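Local coordinates for protein lactose Operon Repressor (Escherichia coli, PDB 1JYE) that represses transcription of the lactose operon by binding its operator DNA, here as a thermostable dimeric variant with weakened operator affinity, at residues S279-Q291 and L319-A331. The protein carries 1 engineered substitution. Sequence-based numbering, arbitrary orientation.
Sequences SSCYIPPLTTIKQ and LPVSLVKRKTTLA
R326, just beyond strand 322-324, reaches across to L286 and S279 and illustrates how one arginine can bind a strand's trailing loop to a neighbouring 3-10 end and its loop. Its CG stands anti to the carbonyl carbon (chi1 -64°), and the chain runs extended from there to NE over the L286 carbonyl. NH1 then donates to L286 O at 2.8 Å, in the carbonyl plane, and to S279 OG at 3.0 Å, a hydroxyl also hydrogen-bonded to T276 O; both acceptors are tilted from the guanidinium plane, S279 OG the more. S280 CA covers one guanidinium face and V324 CG1 the other, while NH2 forms a salt bridge with D275. With an alanine here, D275 would probably lose its cationic mate, and L286 O and S279 OG the NH1 that bridges them.

Next door, T287 OG1 accepts R326 N at 2.9 Å and meets T329 OG1 tip to tip, and T287 N donates almost straight (172°) to T328 OG1, which also bonds V270 O. Strand 288-290, outermost within this chain in a three-stranded mixed sheet, pairs T288 with V324; I289 CD1 packs on L323 CD1. Where this ladder ends, hydroxyls, the guanidinium and the backbone bond K327 N to P285 O (2.9 Å) tie the loops' polar groups.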
# COMPACT_ATOMS: atom_id res chain seq x y z
N SER A 279 9.55 -1.72 5.36
CA SER A 279 10.99 -1.51 5.34
C SER A 279 11.76 -2.04 6.54
O SER A 279 12.93 -2.40 6.41
CB SER A 279 11.32 -0.02 5.13
OG SER A 279 10.97 0.77 6.26
N SER A 280 11.12 -2.11 7.70
CA SER A 280 11.79 -2.61 8.89
C SER A 280 12.01 -4.11 8.80
O SER A 280 12.77 -4.68 9.59
CB SER A 280 10.95 -2.29 10.13
OG SER A 280 9.69 -2.95 10.06
N CYS A 281 11.35 -4.76 7.85
CA CYS A 281 11.49 -6.20 7.69
C CYS A 281 12.11 -6.64 6.38
O CYS A 281 12.01 -7.81 5.99
CB CYS A 281 10.14 -6.89 7.91
SG CYS A 281 9.64 -6.87 9.64
N TYR A 282 12.75 -5.71 5.67
CA TYR A 282 13.42 -6.09 4.44
C TYR A 282 14.64 -6.88 4.90
O TYR A 282 14.96 -6.88 6.09
CB TYR A 282 13.88 -4.86 3.65
CG TYR A 282 12.78 -4.13 2.90
CD1 TYR A 282 11.48 -4.64 2.86
CD2 TYR A 282 13.05 -2.96 2.20
CE1 TYR A 282 10.48 -4.00 2.14
CE2 TYR A 282 12.06 -2.31 1.47
CZ TYR A 282 10.78 -2.84 1.44
OH TYR A 282 9.80 -2.21 0.71
N ILE A 283 15.30 -7.56 3.97
CA ILE A 283 16.47 -8.35 4.32
C ILE A 283 17.73 -7.81 3.63
O ILE A 283 17.93 -8.04 2.44
CB ILE A 283 16.28 -9.82 3.91
CG1 ILE A 283 15.03 -10.39 4.59
CG2 ILE A 283 17.52 -10.63 4.30
CD1 ILE A 283 14.68 -11.80 4.16
N PRO A 284 18.58 -7.08 4.38
CA PRO A 284 18.40 -6.75 5.79
C PRO A 284 17.55 -5.49 5.96
O PRO A 284 17.24 -4.82 4.97
CB PRO A 284 19.84 -6.54 6.27
CG PRO A 284 20.48 -5.91 5.09
CD PRO A 284 19.94 -6.73 3.93
N PRO A 285 17.15 -5.15 7.20
CA PRO A 285 16.34 -3.96 7.43
C PRO A 285 16.95 -2.73 6.76
O PRO A 285 18.15 -2.49 6.85
CB PRO A 285 16.30 -3.87 8.95
CG PRO A 285 16.22 -5.33 9.33
CD PRO A 285 17.29 -5.94 8.44
N LEU A 286 16.09 -1.97 6.10
CA LEU A 286 16.49 -0.80 5.31
C LEU A 286 16.65 0.56 5.97
O LEU A 286 15.74 1.08 6.61
CB LEU A 286 15.51 -0.68 4.14
CG LEU A 286 15.69 0.48 3.16
CD1 LEU A 286 16.98 0.29 2.38
CD2 LEU A 286 14.49 0.53 2.21
N THR A 287 17.83 1.15 5.78
CA THR A 287 18.10 2.50 6.28
C THR A 287 17.31 3.37 5.32
O THR A 287 17.39 3.18 4.10
CB THR A 287 19.59 2.84 6.17
OG1 THR A 287 20.33 2.04 7.10
CG2 THR A 287 19.83 4.32 6.47
N THR A 288 16.56 4.32 5.84
CA THR A 288 15.72 5.14 4.98
C THR A 288 15.42 6.52 5.58
O THR A 288 15.90 6.86 6.66
CB THR A 288 14.39 4.38 4.73
OG1 THR A 288 13.55 5.12 3.84
CG2 THR A 288 13.66 4.13 6.05
N ILE A 289 14.63 7.30 4.85
CA ILE A 289 14.23 8.64 5.28
C ILE A 289 12.75 8.58 5.61
O ILE A 289 11.92 8.27 4.75
CB ILE A 289 14.43 9.68 4.16
CG1 ILE A 289 15.90 9.70 3.72
CG2 ILE A 289 13.97 11.05 4.64
CD1 ILE A 289 16.88 10.02 4.82
N LYS A 290 12.41 8.87 6.86
CA LYS A 290 11.02 8.82 7.27
C LYS A 290 10.18 10.01 6.85
O LYS A 290 10.52 11.16 7.14
CB LYS A 290 10.93 8.65 8.79
CG LYS A 290 9.50 8.68 9.32
CD LYS A 290 9.48 8.47 10.83
CE LYS A 290 8.05 8.47 11.37
NZ LYS A 290 8.03 8.20 12.84
N GLN A 291 9.09 9.73 6.15
CA GLN A 291 8.13 10.75 5.74
C GLN A 291 6.85 10.30 6.45
O GLN A 291 6.27 9.28 6.09
CB GLN A 291 7.89 10.75 4.23
CG GLN A 291 9.11 11.09 3.40
CD GLN A 291 8.73 11.53 2.00
OE1 GLN A 291 8.67 12.73 1.71
NE2 GLN A 291 8.46 10.57 1.12
N LEU A 319 7.08 20.06 6.37
CA LEU A 319 7.09 19.09 7.46
C LEU A 319 8.47 18.46 7.53
O LEU A 319 9.09 18.20 6.50
CB LEU A 319 6.04 17.99 7.23
CG LEU A 319 4.58 18.42 7.27
CD1 LEU A 319 3.70 17.20 7.00
CD2 LEU A 319 4.25 19.02 8.63
N PRO A 320 8.96 18.20 8.74
CA PRO A 320 10.28 17.60 8.90
C PRO A 320 10.34 16.12 8.51
O PRO A 320 9.31 15.44 8.44
CB PRO A 320 10.58 17.81 10.38
CG PRO A 320 9.23 17.68 11.00
CD PRO A 320 8.35 18.49 10.06
N VAL A 321 11.55 15.65 8.25
CA VAL A 321 11.80 14.26 7.92
C VAL A 321 12.99 13.87 8.79
O VAL A 321 13.65 14.74 9.38
CB VAL A 321 12.16 14.05 6.43
CG1 VAL A 321 10.99 14.46 5.55
CG2 VAL A 321 13.42 14.86 6.06
N SER A 322 13.27 12.58 8.89
CA SER A 322 14.40 12.13 9.69
C SER A 322 15.02 10.89 9.08
O SER A 322 14.40 10.20 8.26
CB SER A 322 13.94 11.83 11.12
OG SER A 322 13.00 10.76 11.14
N LEU A 323 16.26 10.62 9.46
CA LEU A 323 16.99 9.46 8.97
C LEU A 323 16.77 8.30 9.93
O LEU A 323 16.93 8.45 11.14
CB LEU A 323 18.49 9.78 8.91
CG LEU A 323 19.45 8.62 8.61
CD1 LEU A 323 19.26 8.16 7.17
CD2 LEU A 323 20.89 9.09 8.83
N VAL A 324 16.40 7.15 9.38
CA VAL A 324 16.19 5.95 10.18
C VAL A 324 17.32 5.00 9.82
O VAL A 324 17.33 4.42 8.73
CB VAL A 324 14.83 5.29 9.84
CG1 VAL A 324 14.64 4.04 10.69
CG2 VAL A 324 13.70 6.28 10.09
N LYS A 325 18.28 4.86 10.72
CA LYS A 325 19.43 3.99 10.46
C LYS A 325 19.12 2.54 10.79
O LYS A 325 18.74 2.22 11.91
CB LYS A 325 20.63 4.45 11.29
CG LYS A 325 21.14 5.84 10.96
CD LYS A 325 22.35 6.20 11.81
CE LYS A 325 22.83 7.61 11.54
NZ LYS A 325 24.02 7.95 12.37
N ARG A 326 19.29 1.68 9.80
CA ARG A 326 19.06 0.26 10.01
C ARG A 326 20.28 -0.59 9.63
O ARG A 326 21.39 -0.29 10.05
CB ARG A 326 17.79 -0.19 9.27
CG ARG A 326 16.53 0.48 9.80
CD ARG A 326 15.28 -0.37 9.56
NE ARG A 326 14.07 0.26 10.09
CZ ARG A 326 13.16 0.89 9.35
NH1 ARG A 326 13.32 1.00 8.04
NH2 ARG A 326 12.09 1.40 9.93
N LYS A 327 20.08 -1.62 8.81
CA LYS A 327 21.18 -2.53 8.47
C LYS A 327 21.73 -2.51 7.05
O LYS A 327 22.56 -3.36 6.71
CB LYS A 327 20.74 -3.97 8.79
CG LYS A 327 20.28 -4.19 10.22
CD LYS A 327 21.42 -4.04 11.20
CE LYS A 327 20.98 -4.36 12.62
NZ LYS A 327 22.11 -4.25 13.57
N THR A 328 21.31 -1.56 6.23
CA THR A 328 21.78 -1.52 4.85
C THR A 328 22.87 -0.51 4.54
O THR A 328 23.23 -0.32 3.38
CB THR A 328 20.61 -1.27 3.89
OG1 THR A 328 19.97 -0.04 4.25
CG2 THR A 328 19.60 -2.42 3.98
N THR A 329 23.40 0.15 5.57
CA THR A 329 24.45 1.14 5.38
C THR A 329 25.65 0.91 6.31
O THR A 329 25.52 0.92 7.54
CB THR A 329 23.93 2.58 5.59
OG1 THR A 329 23.19 2.65 6.82
CG2 THR A 329 23.03 2.99 4.43
N LEU A 330 26.81 0.70 5.69
CA LEU A 330 28.05 0.47 6.41
C LEU A 330 29.17 1.18 5.66
O LEU A 330 28.97 1.64 4.53
CB LEU A 330 28.37 -1.03 6.47
CG LEU A 330 27.44 -1.92 7.30
CD1 LEU A 330 27.75 -3.38 7.02
CD2 LEU A 330 27.62 -1.60 8.77
N ALA A 331 30.34 1.28 6.28
CA ALA A 331 31.48 1.92 5.63
C ALA A 331 31.78 1.10 4.38
O ALA A 331 31.52 -0.11 4.35
CB ALA A 331 32.68 1.92 6.56
O HOH W 1 8.34 12.88 8.38